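Local coordinates for protein 2-oxoglutarate carboxylase small subunit (Hydrogenobacter thermophilus, PDB 7KCT) that forms the biotin carboxylase-like subunit of a carboxylase, an ATP-grasp protein that binds ADP, magnesium and bicarbonate, at residues Arg25-Arg28 with Ala29-Leu33; Pro64-Thr67 with Tyr68-Glu72; Lys424-Ile427 with Pro428-Asn432. All coordinates share one frame; numbering follows the deposited sequence.

Interaction 1 (Arg25-Arg28 with Ala29-Leu33); sequences RVIR and ACKEL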
ATOM      1  N   ARG A  25       7.770 -11.458   1.410  1.00 23.37           N
ATOM      2  CA  ARG A  25       8.392 -10.194   1.806  1.00 21.64           C
ATOM      3  C   ARG A  25       9.882 -10.179   1.519  1.00 25.35           C
ATOM      4  O   ARG A  25      10.429  -9.181   1.022  1.00 24.38           O
ATOM      5  CB  ARG A  25       8.113  -9.976   3.301  1.00 24.60           C
ATOM      6  CG  ARG A  25       8.947  -8.878   3.930  1.00 25.47           C
ATOM      7  CD  ARG A  25       8.373  -7.524   3.579  1.00 26.95           C
ATOM      8  NE  ARG A  25       9.105  -6.386   4.127  1.00 28.02           N
ATOM      9  CZ  ARG A  25      10.043  -5.715   3.483  1.00 31.40           C
ATOM     10  NH1 ARG A  25      10.419  -6.088   2.259  1.00 26.72           N
ATOM     11  NH2 ARG A  25      10.585  -4.648   4.072  1.00 32.72           N
ATOM     12  N   VAL A  26      10.573 -11.259   1.849  1.00 23.19           N
ATOM     13  CA  VAL A  26      11.996 -11.326   1.557  1.00 24.85           C
ATOM     14  C   VAL A  26      12.247 -11.423   0.053  1.00 24.94           C
ATOM     15  O   VAL A  26      13.163 -10.782  -0.477  1.00 23.13           O
ATOM     16  CB  VAL A  26      12.619 -12.509   2.325  1.00 23.38           C
ATOM     17  CG1 VAL A  26      14.057 -12.740   1.895  1.00 26.76           C
ATOM     18  CG2 VAL A  26      12.522 -12.258   3.872  1.00 26.22           C
ATOM     19  N   ILE A  27      11.486 -12.272  -0.651  1.00 24.90           N
ATOM     20  CA  ILE A  27      11.646 -12.396  -2.097  1.00 23.12           C
ATOM     21  C   ILE A  27      11.496 -11.053  -2.777  1.00 23.60           C
ATOM     22  O   ILE A  27      12.248 -10.728  -3.701  1.00 23.77           O
ATOM     23  CB  ILE A  27      10.679 -13.428  -2.707  1.00 19.49           C
ATOM     24  CG1 ILE A  27      11.111 -14.805  -2.287  1.00 23.12           C
ATOM     25  CG2 ILE A  27      10.679 -13.293  -4.258  1.00 25.32           C
ATOM     26  CD1 ILE A  27      10.106 -15.872  -2.462  1.00 23.29           C
ATOM     27  N   ARG A  28      10.537 -10.250  -2.343  1.00 22.23           N
ATOM     28  CA  ARG A  28      10.339  -8.941  -2.954  1.00 24.32           C
ATOM     29  C   ARG A  28      11.549  -8.025  -2.758  1.00 26.30           C
ATOM     30  O   ARG A  28      11.925  -7.279  -3.670  1.00 23.50           O
ATOM     31  CB  ARG A  28       9.095  -8.250  -2.378  1.00 22.16           C
ATOM     32  CG  ARG A  28       8.911  -6.838  -2.938  1.00 28.72           C
ATOM     33  CD  ARG A  28       7.503  -6.211  -2.812  1.00 29.53           C
ATOM     34  NE  ARG A  28       6.453  -7.144  -3.186  1.00 24.26           N
ATOM     35  CZ  ARG A  28       6.218  -7.581  -4.418  1.00 25.32           C
ATOM     36  NH1 ARG A  28       6.955  -7.154  -5.422  1.00 25.53           N
ATOM     37  NH2 ARG A  28       5.261  -8.472  -4.638  1.00 28.26           N
ATOM     38  N   ALA A  29      12.105  -8.012  -1.545  1.00 24.99           N
ATOM     39  CA  ALA A  29      13.297  -7.215  -1.258  1.00 28.47           C
ATOM     40  C   ALA A  29      14.457  -7.634  -2.141  1.00 25.26           C
ATOM     41  O   ALA A  29      15.208  -6.780  -2.628  1.00 24.28           O
ATOM     42  CB  ALA A  29      13.675  -7.332   0.223  1.00 27.31           C
ATOM     43  N   CYS A  30      14.622  -8.953  -2.349  1.00 23.77           N
ATOM     44  CA  CYS A  30      15.668  -9.474  -3.221  1.00 23.07           C
ATOM     45  C   CYS A  30      15.467  -9.053  -4.677  1.00 26.35           C
ATOM     46  O   CYS A  30      16.431  -8.699  -5.362  1.00 23.27           O
ATOM     47  CB  CYS A  30      15.728 -11.002  -3.133  1.00 24.75           C
ATOM     48  SG  CYS A  30      16.364 -11.683  -1.582  1.00 29.89           S
ATOM     49  N   LYS A  31      14.236  -9.104  -5.173  1.00 23.74           N
ATOM     50  CA  LYS A  31      13.995  -8.725  -6.560  1.00 27.34           C
ATOM     51  C   LYS A  31      14.306  -7.251  -6.778  1.00 29.62           C
ATOM     52  O   LYS A  31      14.933  -6.883  -7.780  1.00 28.88           O
ATOM     53  CB  LYS A  31      12.553  -9.011  -6.940  1.00 26.27           C
ATOM     54  CG  LYS A  31      12.248 -10.496  -7.164  1.00 29.71           C
ATOM     55  CD  LYS A  31      10.705 -10.682  -7.355  1.00 31.42           C
ATOM     56  CE  LYS A  31      10.264 -10.289  -8.754  1.00 35.61           C
ATOM     57  NZ  LYS A  31      10.673 -11.282  -9.836  1.00 35.45           N
ATOM     58  N   GLU A  32      13.921  -6.402  -5.819  1.00 24.82           N
ATOM     59  CA  GLU A  32      14.206  -4.976  -5.959  1.00 26.71           C
ATOM     60  C   GLU A  32      15.712  -4.716  -5.963  1.00 28.80           C
ATOM     61  O   GLU A  32      16.177  -3.818  -6.662  1.00 29.28           O
ATOM     62  CB  GLU A  32      13.515  -4.165  -4.857  1.00 26.36           C
ATOM     63  CG  GLU A  32      11.973  -4.102  -5.003  1.00 30.53           C
ATOM     64  CD  GLU A  32      11.268  -3.393  -3.822  1.00 37.58           C
ATOM     65  OE1 GLU A  32      12.006  -2.945  -2.915  1.00 37.88           O
ATOM     66  OE2 GLU A  32       9.998  -3.282  -3.792  1.00 30.85           O
ATOM     67  N   LEU A  33      16.483  -5.514  -5.228  1.00 26.81           N
ATOM     68  CA  LEU A  33      17.944  -5.471  -5.228  1.00 27.54           C
ATOM     69  C   LEU A  33      18.594  -6.180  -6.409  1.00 29.99           C
ATOM     70  O   LEU A  33      19.808  -6.108  -6.535  1.00 32.11           O
ATOM     71  CB  LEU A  33      18.478  -6.094  -3.930  1.00 26.44           C
ATOM     72  CG  LEU A  33      18.201  -5.357  -2.628  1.00 29.69           C
ATOM     73  CD1 LEU A  33      18.628  -6.158  -1.406  1.00 31.05           C
ATOM     74  CD2 LEU A  33      18.945  -4.014  -2.675  1.00 36.90           C
TER
HETATM   75  O   HOH W   1       8.343  -4.588  -5.601  1.00 24.99           O
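Glu32 OE2 and Arg28 NH1 share a water rather than a direct bond: the water donates to Glu32 OE2 over 2.8 Å and accepts from Arg28 NH1 over 2.9 Å. The two charged atoms stay 5.2 Å apart, Arg28 NH1 to Glu32 OE2, and the guanidinium and carboxylate planes are turned 47° against each other. Nearer the backbone the Arg28 chain passes the carboxylate, CG 3.8 Å from Glu32 OE2. With CG anti to the backbone N (chi1 177°), the Arg28 chain leaves the helix nearly straight and bends only at chi3, which carries its guanidinium out to a neighbouring subunit. There Arg28 NH2 bonds Thr417 of that subunit, Lys31 NZ forms a salt bridge with its Glu416, and Glu32 OE1 has salt bridges to its Arg410 and to Lys318 of the same chain, an arrangement that would favour the ionised carboxylate. One turn back, Arg25 bends at chi2 and brings NH1 to 4.0 Å from Ala29 CB; its NH2 is held by Glu309 and Asp315. On the inner side, against strand 13-16, Val26 CG1 lies 4.3 Å from Cys30 SG. Ile27 CG2 rests against the aliphatic part of Lys31, 4.1 Å from its CD. Beneath these side chains runs a regular i to i+4 ladder from Ala29 N to Glu32 N, its Cys30 N to Val26 O bond measuring 3.0 Å. Such a helix, apolar toward the sheet and charged along the subunit interface, is the crossover of the beta-alpha-beta unit 13-16, 20-32, 36-41 in the Rossmann-like N-terminal domain.

Interaction 2 (Pro64-Thr67 with Tyr68-Glu72); sequences PLDT and YLNAE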
ATOM      1  N   PRO A  64       5.856 -31.876   6.769  1.00 35.17           N
ATOM      2  CA  PRO A  64       5.727 -30.432   6.526  1.00 34.37           C
ATOM      3  C   PRO A  64       6.621 -29.555   7.365  1.00 35.42           C
ATOM      4  O   PRO A  64       6.987 -28.474   6.896  1.00 31.92           O
ATOM      5  CB  PRO A  64       4.239 -30.165   6.810  1.00 36.50           C
ATOM      6  CG  PRO A  64       3.546 -31.477   6.343  1.00 36.05           C
ATOM      7  CD  PRO A  64       4.522 -32.521   6.921  1.00 38.50           C
ATOM      8  N   LEU A  65       6.986 -29.940   8.590  1.00 32.07           N
ATOM      9  CA  LEU A  65       7.859 -29.035   9.321  1.00 29.43           C
ATOM     10  C   LEU A  65       9.323 -29.313   9.034  1.00 27.57           C
ATOM     11  O   LEU A  65      10.133 -28.393   9.087  1.00 33.05           O
ATOM     12  CB  LEU A  65       7.639 -29.122  10.829  1.00 35.81           C
ATOM     13  CG  LEU A  65       6.320 -28.655  11.427  1.00 40.09           C
ATOM     14  CD1 LEU A  65       6.499 -28.597  12.916  1.00 43.19           C
ATOM     15  CD2 LEU A  65       5.912 -27.335  10.881  1.00 42.51           C
ATOM     16  N   ASP A  66       9.668 -30.577   8.795  1.00 32.40           N
ATOM     17  CA  ASP A  66      11.033 -30.962   8.475  1.00 33.11           C
ATOM     18  C   ASP A  66      11.541 -30.233   7.244  1.00 30.45           C
ATOM     19  O   ASP A  66      12.738 -30.021   7.119  1.00 28.32           O
ATOM     20  CB  ASP A  66      11.081 -32.471   8.245  1.00 33.72           C
ATOM     21  CG  ASP A  66      12.425 -32.954   7.730  1.00 37.70           C
ATOM     22  OD1 ASP A  66      13.423 -32.830   8.476  1.00 38.42           O
ATOM     23  OD2 ASP A  66      12.466 -33.487   6.593  1.00 39.62           O
ATOM     24  N   THR A  67      10.637 -29.890   6.316  1.00 31.72           N
ATOM     25  CA  THR A  67      10.984 -29.034   5.182  1.00 28.61           C
ATOM     26  C   THR A  67      11.801 -27.825   5.618  1.00 27.42           C
ATOM     27  O   THR A  67      12.825 -27.499   5.010  1.00 27.86           O
ATOM     28  CB  THR A  67       9.706 -28.563   4.481  1.00 26.42           C
ATOM     29  OG1 THR A  67       9.010 -29.693   3.933  1.00 28.84           O
ATOM     30  CG2 THR A  67      10.031 -27.534   3.342  1.00 28.73           C
ATOM     31  N   TYR A  68      11.350 -27.127   6.664  1.00 26.40           N
ATOM     32  CA  TYR A  68      11.959 -25.888   7.112  1.00 24.95           C
ATOM     33  C   TYR A  68      12.881 -26.020   8.330  1.00 29.05           C
ATOM     34  O   TYR A  68      13.558 -25.045   8.682  1.00 30.89           O
ATOM     35  CB  TYR A  68      10.858 -24.851   7.409  1.00 29.61           C
ATOM     36  CG  TYR A  68       9.918 -24.657   6.234  1.00 28.13           C
ATOM     37  CD1 TYR A  68      10.252 -23.778   5.229  1.00 25.57           C
ATOM     38  CD2 TYR A  68       8.748 -25.389   6.109  1.00 25.67           C
ATOM     39  CE1 TYR A  68       9.457 -23.584   4.151  1.00 25.06           C
ATOM     40  CE2 TYR A  68       7.922 -25.215   5.012  1.00 29.56           C
ATOM     41  CZ  TYR A  68       8.308 -24.290   4.026  1.00 29.84           C
ATOM     42  OH  TYR A  68       7.586 -24.031   2.898  1.00 26.34           O
ATOM     43  N   LEU A  69      12.962 -27.181   8.967  1.00 31.83           N
ATOM     44  CA  LEU A  69      13.738 -27.322  10.209  1.00 30.06           C
ATOM     45  C   LEU A  69      14.998 -28.167  10.052  1.00 29.75           C
ATOM     46  O   LEU A  69      15.802 -28.230  10.979  1.00 38.51           O
ATOM     47  CB  LEU A  69      12.862 -27.927  11.322  1.00 32.09           C
ATOM     48  CG  LEU A  69      11.718 -27.043  11.829  1.00 33.46           C
ATOM     49  CD1 LEU A  69      10.853 -27.829  12.896  1.00 35.66           C
ATOM     50  CD2 LEU A  69      12.244 -25.725  12.414  1.00 34.78           C
ATOM     51  N   ASN A  70      15.216 -28.793   8.907  1.00 34.66           N
ATOM     52  CA  ASN A  70      16.402 -29.618   8.693  1.00 32.29           C
ATOM     53  C   ASN A  70      17.543 -28.733   8.206  1.00 32.10           C
ATOM     54  O   ASN A  70      17.678 -28.473   7.010  1.00 26.50           O
ATOM     55  CB  ASN A  70      16.094 -30.733   7.713  1.00 32.26           C
ATOM     56  CG  ASN A  70      17.204 -31.782   7.641  1.00 35.85           C
ATOM     57  OD1 ASN A  70      18.375 -31.452   7.495  1.00 34.26           O
ATOM     58  ND2 ASN A  70      16.823 -33.049   7.719  1.00 36.05           N
ATOM     59  N   ALA A  71      18.381 -28.302   9.152  1.00 27.21           N
ATOM     60  CA  ALA A  71      19.460 -27.370   8.851  1.00 31.72           C
ATOM     61  C   ALA A  71      20.454 -27.934   7.831  1.00 31.65           C
ATOM     62  O   ALA A  71      20.881 -27.208   6.927  1.00 31.03           O
ATOM     63  CB  ALA A  71      20.152 -26.983  10.151  1.00 32.68           C
ATOM     64  N   GLU A  72      20.818 -29.217   7.933  1.00 29.24           N
ATOM     65  CA  GLU A  72      21.814 -29.778   7.019  1.00 31.57           C
ATOM     66  C   GLU A  72      21.317 -29.775   5.568  1.00 32.48           C
ATOM     67  O   GLU A  72      22.081 -29.448   4.645  1.00 28.78           O
ATOM     68  CB  GLU A  72      22.201 -31.195   7.454  1.00 36.11           C
TER
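The Tyr68 ring carries the methyl of Thr67 on one face: CG2 stands 3.6 Å from the ring centroid, only 15° off the normal, in a CH-pi contact shifted toward the CE2 side. At the ring edge, near its plane, Pro64 O comes to 3.6 Å from Tyr68 CD2. Phe92 also stacks on this ring. In Thr67, chi1 of -64° sets OG1 beside the backbone N, where it bonds Ile60 O, Asn42 ND2 and Asn63 O, and leaves CG2 to face the ring. The second pair of flat groups is Asp66 and Asn70, which lie side by side with carboxylate and amide planes 70° apart. Asn70 ND2 reaches Asp66 OD1 over 3.5 Å, a weak bond. Each has a firmer partner beyond the pair: Asp66 OD2 takes Val62 N and a salt bridge from Arg73, and Asn70 OD1 accepts from Arg73 N. Asn70 is thus the N-cap of helix 71-81 at the place where the short helix 66-69 ends, so one residue makes the junction of two helices in the biotin carboxylase N-terminal domain. The backbone of the short helix is irregular: Tyr68 N donates to Leu65 O at 3.0 Å from above the carbonyl plane, whereas Asn70 N bonds Asp66 O at 3.3 Å. Beside them Leu69 folds over the same Leu65 carbonyl, CG 3.4 Å from O, and its CD1 meets Leu65 CB at 4.0 Å.

Interaction 3 (Lys424-Ile427 with Pro428-Asn432); sequences KTTI and PLLIN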
ATOM      1  N   LYS A 424     -13.003 -19.255   8.903  1.00 25.64           N
ATOM      2  CA  LYS A 424     -13.263 -18.218   9.850  1.00 27.96           C
ATOM      3  C   LYS A 424     -11.981 -17.423  10.028  1.00 27.92           C
ATOM      4  O   LYS A 424     -10.926 -17.957   9.924  1.00 28.41           O
ATOM      5  CB  LYS A 424     -13.642 -18.833  11.178  1.00 30.00           C
ATOM      6  CG  LYS A 424     -15.083 -18.717  11.543  1.00 30.00           C
ATOM      7  CD  LYS A 424     -15.937 -19.700  10.810  1.00 30.00           C
ATOM      8  CE  LYS A 424     -17.319 -19.787  11.439  1.00 30.00           C
ATOM      9  NZ  LYS A 424     -17.358 -20.924  12.387  1.00 30.00           N
ATOM     10  N   THR A 425     -12.075 -16.137  10.283  1.00 31.13           N
ATOM     11  CA  THR A 425     -10.880 -15.331  10.489  1.00 27.37           C
ATOM     12  C   THR A 425     -11.035 -14.371  11.673  1.00 22.78           C
ATOM     13  O   THR A 425     -12.097 -14.200  12.167  1.00 30.27           O
ATOM     14  CB  THR A 425     -10.476 -14.495   9.204  1.00 25.98           C
ATOM     15  OG1 THR A 425     -11.279 -13.344   9.096  1.00 28.82           O
ATOM     16  CG2 THR A 425     -10.478 -15.246   7.932  1.00 31.26           C
ATOM     17  N   THR A 426      -9.998 -13.582  11.979  1.00 24.04           N
ATOM     18  CA  THR A 426     -10.053 -12.556  13.005  1.00 27.43           C
ATOM     19  C   THR A 426     -10.654 -11.244  12.527  1.00 25.56           C
ATOM     20  O   THR A 426     -10.754 -10.313  13.338  1.00 27.94           O
ATOM     21  CB  THR A 426      -8.657 -12.251  13.539  1.00 29.38           C
ATOM     22  OG1 THR A 426      -7.808 -12.011  12.415  1.00 29.10           O
ATOM     23  CG2 THR A 426      -8.109 -13.412  14.316  1.00 31.71           C
ATOM     24  N   ILE A 427     -11.056 -11.114  11.251  1.00 24.90           N
ATOM     25  CA  ILE A 427     -11.467  -9.800  10.733  1.00 24.75           C
ATOM     26  C   ILE A 427     -12.630  -9.209  11.531  1.00 22.36           C
ATOM     27  O   ILE A 427     -12.537  -8.045  11.955  1.00 22.45           O
ATOM     28  CB  ILE A 427     -11.765  -9.893   9.234  1.00 25.42           C
ATOM     29  CG1 ILE A 427     -10.452 -10.044   8.477  1.00 25.40           C
ATOM     30  CG2 ILE A 427     -12.559  -8.666   8.760  1.00 27.43           C
ATOM     31  CD1 ILE A 427     -10.618 -10.412   6.988  1.00 29.79           C
ATOM     32  N   PRO A 428     -13.723  -9.923  11.772  1.00 26.61           N
ATOM     33  CA  PRO A 428     -14.824  -9.276  12.516  1.00 31.13           C
ATOM     34  C   PRO A 428     -14.408  -8.811  13.924  1.00 28.60           C
ATOM     35  O   PRO A 428     -14.815  -7.728  14.374  1.00 25.19           O
ATOM     36  CB  PRO A 428     -15.909 -10.353  12.571  1.00 34.15           C
ATOM     37  CG  PRO A 428     -15.564 -11.351  11.436  1.00 33.37           C
ATOM     38  CD  PRO A 428     -14.062 -11.279  11.300  1.00 31.38           C
ATOM     39  N   LEU A 429     -13.611  -9.608  14.637  1.00 30.16           N
ATOM     40  CA  LEU A 429     -13.105  -9.147  15.937  1.00 27.74           C
ATOM     41  C   LEU A 429     -12.274  -7.890  15.782  1.00 27.24           C
ATOM     42  O   LEU A 429     -12.378  -6.963  16.582  1.00 27.79           O
ATOM     43  CB  LEU A 429     -12.286 -10.255  16.601  1.00 28.35           C
ATOM     44  CG  LEU A 429     -11.464  -9.867  17.822  1.00 33.55           C
ATOM     45  CD1 LEU A 429     -12.382  -9.893  19.047  1.00 36.86           C
ATOM     46  CD2 LEU A 429     -10.296 -10.800  17.984  1.00 38.05           C
ATOM     47  N   LEU A 430     -11.392  -7.856  14.778  1.00 27.64           N
ATOM     48  CA  LEU A 430     -10.536  -6.693  14.621  1.00 23.90           C
ATOM     49  C   LEU A 430     -11.345  -5.436  14.330  1.00 26.99           C
ATOM     50  O   LEU A 430     -10.985  -4.327  14.780  1.00 25.99           O
ATOM     51  CB  LEU A 430      -9.511  -6.965  13.521  1.00 27.42           C
ATOM     52  CG  LEU A 430      -8.550  -8.123  13.833  1.00 28.14           C
ATOM     53  CD1 LEU A 430      -7.819  -8.561  12.586  1.00 30.41           C
ATOM     54  CD2 LEU A 430      -7.546  -7.716  14.935  1.00 33.52           C
ATOM     55  N   ILE A 431     -12.424  -5.571  13.559  1.00 26.41           N
ATOM     56  CA  ILE A 431     -13.275  -4.413  13.283  1.00 25.32           C
ATOM     57  C   ILE A 431     -13.818  -3.842  14.587  1.00 24.41           C
ATOM     58  O   ILE A 431     -13.858  -2.615  14.791  1.00 28.41           O
ATOM     59  CB  ILE A 431     -14.411  -4.809  12.316  1.00 23.64           C
ATOM     60  CG1 ILE A 431     -13.859  -5.081  10.909  1.00 24.22           C
ATOM     61  CG2 ILE A 431     -15.476  -3.740  12.273  1.00 32.60           C
ATOM     62  CD1 ILE A 431     -14.831  -5.833   9.985  1.00 26.68           C
ATOM     63  N   ASN A 432     -14.247  -4.726  15.491  1.00 29.51           N
ATOM     64  CA  ASN A 432     -14.841  -4.262  16.750  1.00 30.85           C
ATOM     65  C   ASN A 432     -13.810  -3.573  17.637  1.00 30.90           C
ATOM     66  O   ASN A 432     -14.145  -2.653  18.383  1.00 31.92           O
ATOM     67  CB  ASN A 432     -15.490  -5.434  17.497  1.00 29.73           C
ATOM     68  CG  ASN A 432     -16.852  -5.827  16.930  1.00 33.35           C
ATOM     69  OD1 ASN A 432     -17.479  -5.060  16.229  1.00 32.12           O
ATOM     70  ND2 ASN A 432     -17.300  -7.017  17.241  1.00 31.28           N
TER
HETATM   71  O   HOH W   2     -13.339 -12.475  14.128  1.00 30.86           O
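Leu430 N donates to Thr426 O at 2.9 Å and Ile431 N to Ile427 O at 3.0 Å, the backbone bonds that open helix 427-435 in the biotin carboxylase C-terminal domain. Ahead of them Thr425 OG1 accepts from Ile427 N, a capping bond of 3.1 Å that is close to straight at 169°. A threonine side chain and a proline in the first turn thus form the N-terminal end of this helix, whose apolar side lies against strands 341-351 and 244-250. Across the two segments the polar contacts are made by the backbone and one water, which donates to Thr425 O and accepts from Leu429 N, 2.9 Å in either case, and so occupies an amide at the helix start. Thr426 OG1 instead bonds outward to strand 341-351, through Arg346 O and Asn348 N; chi1 of 51° sets it between its own backbone N and carbonyl carbon.

Among the side chains, Ile427 with Ile431 and Thr426 with Leu430 are paired four residues apart. Ile427 and Ile431 meet through their branches, CG2 of the former 3.8 Å from CD1 of the latter, while Ile431 also touches Leu415 of helix 404-417. Leu430 packs on Ile347, Cys345 and Leu246, and its CD1 approaches Thr426 OG1 to 3.5 Å. Ile427 CB and Pro428 CD, set close by the peptide bond between their residues, are 3.4 Å apart.

In the fold
The three contacts are local helix features set apart in the subunit, and none touches another. Interactions 1 and 2 share the N-terminal domain, their centres about 23 Å apart and nearest atoms about 10 Å; interaction 3, in the C-terminal domain, lies about 30 Å and about 32 Å from them, centre to centre. A bound ADP lies about 7 Å from the side chain of Leu69 in interaction 2; the side chains of Arg25 in interaction 1 and of Thr426 in interaction 3 are each about 12 Å from a bound ADP. Interaction 3 is linked to a nucleotide pocket through Arg346, a pocket residue whose carbonyl Thr426 bonds. Interaction 1 alone reaches the second subunit.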